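Local coordinates for protein response regulator aspartate phosphatase H (Bacillus subtilis, PDB 3Q15) that dephosphorylates the sporulation phosphotransferase Spo0F and acts on the response regulator ComA, helping to separate competence and sporulation in time, at residues S103-F106 against R107-E111; Y117-A120 against I121-R125. One frame throughout, in Å; residues are numbered along the deposited sequence.

Overall arrangement
Two local helical contacts, 103-106 with 107-111 and 117-120 with 121-125, lie on consecutive antiparallel helices, 93-113 and 117-128, of the predicted first TPR repeat, with centres about 8 Å apart. Each is an i to i+4 contact within its own helix, and the two helices then pack on one another. Gly108 of contact 1, with no side chain, probably allows the close approach: its CA comes 3.5 Å from Tyr123 CB of contact 2, and its O meets Ala120 CB at 3.4 Å. At the flanks, Arg107 CG lies 3.4 Å from Tyr123 CE1, and Met109 SD is 3.1 Å from Tyr124 OH. Contact 1 also faces helices 9-24 and 49-67, whereas contact 2 faces helix 137-153 and a second subunit.

Contact 1: S103-F106 against R107-E111; sequences SLFF and RGMYE
Four successive i to i+4 backbone hydrogen bonds join Ser103-Phe106 to Arg107-Tyr110 as one unbroken piece of helix 93-113. Met109 N to Phe105 O is 3.0 Å long with an N-H...O angle of 158°, while Arg107 N to Ser103 O is longer, 3.2 Å, and more bent, 139°; Ser103 O also accepts a bond from Asn17 of helix 9-24. One turn apart, Phe105 and Met109 make the main side-chain contact. With CG anti to the backbone N (chi1 175°), the Phe105 ring swings toward the C-terminal turn, and Met109, bent at chi2, curls over it. Met109 CG sits over one face of the Phe105 ring, 4.2 Å from the centroid, in a CH-pi contact. The sulfur stands obliquely to the same ring, a Met-aromatic contact, and Met109 CE, the terminal methyl, reaches the rim at Phe105 CZ, 3.5 Å away. A helical hairpin is the unit of a TPR array, and this segment belongs to the first helix of the predicted first repeat. The Phe106 ring has Phe105 CD2 4.0 Å above its centre, and packs on Leu51 of helix 49-67. On another side of the helix, Arg107 meets Glu111 side-on: Arg107 NE, at 3.0 Å, and NH2, at 3.2 Å, both bond to the single oxygen Glu111 OE2, which lies close to the guanidinium plane. NE uses the anti lone pair of OE2, and NH2 meets it nearly along the C-O axis. This double grip fixes the rotation of the guanidinium, while Glu111 OE1 accepts a hydrogen bond from Gln114 NE2.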
loop_
_atom_site.group_PDB
_atom_site.type_symbol
_atom_site.label_atom_id
_atom_site.label_comp_id
_atom_site.label_asym_id
_atom_site.label_seq_id
_atom_site.Cartn_x
_atom_site.Cartn_y
_atom_site.Cartn_z
ATOM N N SER A 103 10.697 -16.845 -6.504
ATOM C CA SER A 103 9.679 -17.044 -7.529
ATOM C C SER A 103 8.567 -16.011 -7.382
ATOM O O SER A 103 8.084 -15.468 -8.371
ATOM C CB SER A 103 9.102 -18.465 -7.476
ATOM O OG SER A 103 8.387 -18.686 -6.269
ATOM N N LEU A 104 8.179 -15.745 -6.139
ATOM C CA LEU A 104 7.140 -14.770 -5.831
ATOM C C LEU A 104 7.641 -13.342 -6.032
ATOM O O LEU A 104 6.913 -12.477 -6.524
ATOM C CB LEU A 104 6.663 -14.948 -4.388
ATOM C CG LEU A 104 5.923 -16.244 -4.053
ATOM C CD1 LEU A 104 5.835 -16.443 -2.548
ATOM C CD2 LEU A 104 4.535 -16.246 -4.690
ATOM N N PHE A 105 8.887 -13.099 -5.643
ATOM C CA PHE A 105 9.469 -11.771 -5.753
ATOM C C PHE A 105 9.568 -11.344 -7.209
ATOM O O PHE A 105 9.041 -10.302 -7.595
ATOM C CB PHE A 105 10.850 -11.712 -5.095
ATOM C CG PHE A 105 11.548 -10.392 -5.283
ATOM C CD1 PHE A 105 11.324 -9.340 -4.405
ATOM C CD2 PHE A 105 12.413 -10.197 -6.350
ATOM C CE1 PHE A 105 11.959 -8.118 -4.579
ATOM C CE2 PHE A 105 13.052 -8.976 -6.534
ATOM C CZ PHE A 105 12.824 -7.935 -5.645
ATOM N N PHE A 106 10.239 -12.154 -8.018
ATOM C CA PHE A 106 10.411 -11.830 -9.427
ATOM C C PHE A 106 9.099 -11.833 -10.205
ATOM O O PHE A 106 8.978 -11.145 -11.213
ATOM C CB PHE A 106 11.425 -12.763 -10.077
ATOM C CG PHE A 106 12.836 -12.438 -9.716
ATOM C CD1 PHE A 106 13.440 -11.296 -10.214
ATOM C CD2 PHE A 106 13.555 -13.256 -8.864
ATOM C CE1 PHE A 106 14.745 -10.979 -9.874
ATOM C CE2 PHE A 106 14.858 -12.946 -8.523
ATOM C CZ PHE A 106 15.454 -11.807 -9.028
ATOM N N ARG A 107 8.125 -12.606 -9.739
ATOM C CA ARG A 107 6.809 -12.592 -10.357
ATOM C C ARG A 107 6.121 -11.265 -10.066
ATOM O O ARG A 107 5.440 -10.707 -10.926
ATOM C CB ARG A 107 5.952 -13.761 -9.863
ATOM C CG ARG A 107 4.525 -13.735 -10.385
ATOM C CD ARG A 107 4.489 -13.727 -11.905
ATOM N NE ARG A 107 3.130 -13.599 -12.423
ATOM C CZ ARG A 107 2.345 -14.626 -12.733
ATOM N NH1 ARG A 107 2.778 -15.870 -12.577
ATOM N NH2 ARG A 107 1.123 -14.409 -13.201
ATOM N N GLY A 108 6.309 -10.764 -8.851
ATOM C CA GLY A 108 5.786 -9.465 -8.470
ATOM C C GLY A 108 6.414 -8.351 -9.285
ATOM O O GLY A 108 5.726 -7.440 -9.745
ATOM N N MET A 109 7.727 -8.426 -9.471
ATOM C CA MET A 109 8.428 -7.433 -10.274
ATOM C C MET A 109 8.012 -7.514 -11.744
ATOM O O MET A 109 7.914 -6.495 -12.423
ATOM C CB MET A 109 9.945 -7.588 -10.130
ATOM C CG MET A 109 10.491 -7.171 -8.764
ATOM S SD MET A 109 10.083 -5.463 -8.341
ATOM C CE MET A 109 10.875 -5.303 -6.743
ATOM N N TYR A 110 7.758 -8.722 -12.233
ATOM C CA TYR A 110 7.288 -8.884 -13.608
ATOM C C TYR A 110 5.942 -8.194 -13.808
ATOM O O TYR A 110 5.730 -7.489 -14.798
ATOM C CB TYR A 110 7.187 -10.359 -13.985
ATOM C CG TYR A 110 6.651 -10.605 -15.379
ATOM C CD1 TYR A 110 7.470 -10.475 -16.496
ATOM C CD2 TYR A 110 5.328 -10.974 -15.581
ATOM C CE1 TYR A 110 6.980 -10.703 -17.780
ATOM C CE2 TYR A 110 4.830 -11.202 -16.857
ATOM C CZ TYR A 110 5.661 -11.065 -17.951
ATOM O OH TYR A 110 5.170 -11.292 -19.221
ATOM N N GLU A 111 5.033 -8.400 -12.863
ATOM C CA GLU A 111 3.737 -7.746 -12.905
ATOM C C GLU A 111 3.915 -6.236 -12.818
ATOM O O GLU A 111 3.262 -5.482 -13.541
ATOM C CB GLU A 111 2.842 -8.259 -11.777
ATOM C CG GLU A 111 2.522 -9.753 -11.880
ATOM C CD GLU A 111 1.677 -10.098 -13.103
ATOM O OE1 GLU A 111 1.070 -9.180 -13.696
ATOM O OE2 GLU A 111 1.615 -11.291 -13.472
#

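Contact 2: Y117-A120 against I121-R125; sequences YVEA and IGYYR
Tyr124 lays one face of its ring over the carbonyl of Ala120, one helical turn back, with Ala120 O 3.3 Å above the ring plane and offset toward the rim. Tyr124 CG lies anti to the carbonyl carbon (chi1 -71°), which folds the ring back along the helix until Tyr124 CE2 comes 4.1 Å from Ala120 CB. The same oxygen, Ala120 O, accepts Tyr124 N at 2.8 Å, so ring and amide of one residue meet one oxygen. Tyr123 meets the carbonyl of Glu119 differently: Glu119 O lies oblique to the ring, 3.2 Å from Tyr123 CD2, and accepts the Tyr123 amide. Ile121 runs CG1 alongside Tyr117 O at 3.2 Å. These residues form the start of helix 117-128, the second helix of the predicted first TPR repeat, and Tyr124 is wedged between Met109 and Phe112 of helix 93-113 and Val147 and Ala150 of helix 137-153. Cutting Tyr124 back to an alanine is likely to open a gap beside Met109 and Ala150 and leave Ala120 O without the ring over it. Val118, Ile121 and Arg125 pack on a second subunit, where Arg125 pairs with Glu128 of that chain. Within the helix, then, Ala120 O is both hydrogen-bonded by the Tyr124 amide and covered by the face of that residue's ring, and is probably largely screened from solvent.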
loop_
_atom_site.group_PDB
_atom_site.type_symbol
_atom_site.label_atom_id
_atom_site.label_comp_id
_atom_site.label_asym_id
_atom_site.label_seq_id
_atom_site.Cartn_x
_atom_site.Cartn_y
_atom_site.Cartn_z
ATOM N N TYR A 117 -0.316 -3.471 -11.393
ATOM C CA TYR A 117 0.067 -3.096 -10.037
ATOM C C TYR A 117 -0.641 -3.899 -8.951
ATOM O O TYR A 117 -0.021 -4.304 -7.967
ATOM C CB TYR A 117 -0.135 -1.594 -9.817
ATOM C CG TYR A 117 0.797 -0.736 -10.644
ATOM C CD1 TYR A 117 2.073 -1.178 -10.966
ATOM C CD2 TYR A 117 0.397 0.507 -11.113
ATOM C CE1 TYR A 117 2.929 -0.406 -11.718
ATOM C CE2 TYR A 117 1.245 1.290 -11.873
ATOM C CZ TYR A 117 2.508 0.831 -12.170
ATOM O OH TYR A 117 3.352 1.609 -12.924
ATOM N N VAL A 118 -1.936 -4.123 -9.128
ATOM C CA VAL A 118 -2.695 -4.922 -8.178
ATOM C C VAL A 118 -2.105 -6.332 -8.079
ATOM O O VAL A 118 -1.859 -6.836 -6.981
ATOM C CB VAL A 118 -4.185 -4.966 -8.552
ATOM C CG1 VAL A 118 -4.903 -6.051 -7.770
ATOM C CG2 VAL A 118 -4.825 -3.598 -8.308
ATOM N N GLU A 119 -1.856 -6.952 -9.226
ATOM C CA GLU A 119 -1.190 -8.247 -9.251
ATOM C C GLU A 119 0.154 -8.177 -8.529
ATOM O O GLU A 119 0.458 -9.027 -7.696
ATOM C CB GLU A 119 -0.999 -8.741 -10.690
ATOM C CG GLU A 119 -2.306 -8.993 -11.436
ATOM C CD GLU A 119 -3.175 -10.038 -10.756
ATOM O OE1 GLU A 119 -2.633 -11.083 -10.344
ATOM O OE2 GLU A 119 -4.397 -9.816 -10.624
ATOM N N ALA A 120 0.952 -7.159 -8.846
ATOM C CA ALA A 120 2.272 -7.001 -8.235
ATOM C C ALA A 120 2.197 -6.975 -6.712
ATOM O O ALA A 120 2.934 -7.688 -6.035
ATOM C CB ALA A 120 2.965 -5.742 -8.754
ATOM N N ILE A 121 1.308 -6.143 -6.183
ATOM C CA ILE A 121 1.121 -6.023 -4.740
ATOM C C ILE A 121 0.852 -7.390 -4.111
ATOM O O ILE A 121 1.460 -7.758 -3.102
ATOM C CB ILE A 121 -0.035 -5.044 -4.416
ATOM C CG1 ILE A 121 0.341 -3.624 -4.855
ATOM C CG2 ILE A 121 -0.387 -5.069 -2.935
ATOM C CD1 ILE A 121 -0.829 -2.646 -4.887
ATOM N N GLY A 122 -0.054 -8.141 -4.728
ATOM C CA GLY A 122 -0.393 -9.470 -4.260
ATOM C C GLY A 122 0.821 -10.370 -4.146
ATOM O O GLY A 122 0.955 -11.114 -3.177
ATOM N N TYR A 123 1.708 -10.304 -5.133
ATOM C CA TYR A 123 2.927 -11.107 -5.090
ATOM C C TYR A 123 3.923 -10.555 -4.073
ATOM O O TYR A 123 4.592 -11.319 -3.375
ATOM C CB TYR A 123 3.553 -11.255 -6.483
ATOM C CG TYR A 123 2.804 -12.248 -7.352
ATOM C CD1 TYR A 123 2.974 -13.618 -7.178
ATOM C CD2 TYR A 123 1.916 -11.818 -8.328
ATOM C CE1 TYR A 123 2.283 -14.530 -7.957
ATOM C CE2 TYR A 123 1.223 -12.718 -9.113
ATOM C CZ TYR A 123 1.407 -14.071 -8.924
ATOM O OH TYR A 123 0.716 -14.961 -9.706
ATOM N N TYR A 124 4.004 -9.230 -3.975
ATOM C CA TYR A 124 4.854 -8.599 -2.970
ATOM C C TYR A 124 4.474 -9.074 -1.572
ATOM O O TYR A 124 5.340 -9.379 -0.755
ATOM C CB TYR A 124 4.757 -7.073 -3.031
ATOM C CG TYR A 124 5.401 -6.446 -4.244
ATOM C CD1 TYR A 124 6.393 -7.108 -4.954
ATOM C CD2 TYR A 124 5.013 -5.185 -4.682
ATOM C CE1 TYR A 124 6.979 -6.530 -6.068
ATOM C CE2 TYR A 124 5.593 -4.601 -5.792
ATOM C CZ TYR A 124 6.574 -5.276 -6.482
ATOM O OH TYR A 124 7.146 -4.685 -7.585
ATOM N N ARG A 125 3.172 -9.124 -1.300
ATOM C CA ARG A 125 2.689 -9.544 0.011
ATOM C C ARG A 125 3.036 -11.010 0.279
ATOM O O ARG A 125 3.558 -11.345 1.338
ATOM C CB ARG A 125 1.182 -9.316 0.130
ATOM C CG ARG A 125 0.764 -7.859 -0.008
ATOM C CD ARG A 125 1.366 -7.004 1.101
ATOM N NE ARG A 125 1.234 -7.660 2.395
ATOM C CZ ARG A 125 0.142 -7.613 3.150
ATOM N NH1 ARG A 125 -0.917 -6.928 2.743
ATOM N NH2 ARG A 125 0.107 -8.249 4.313
#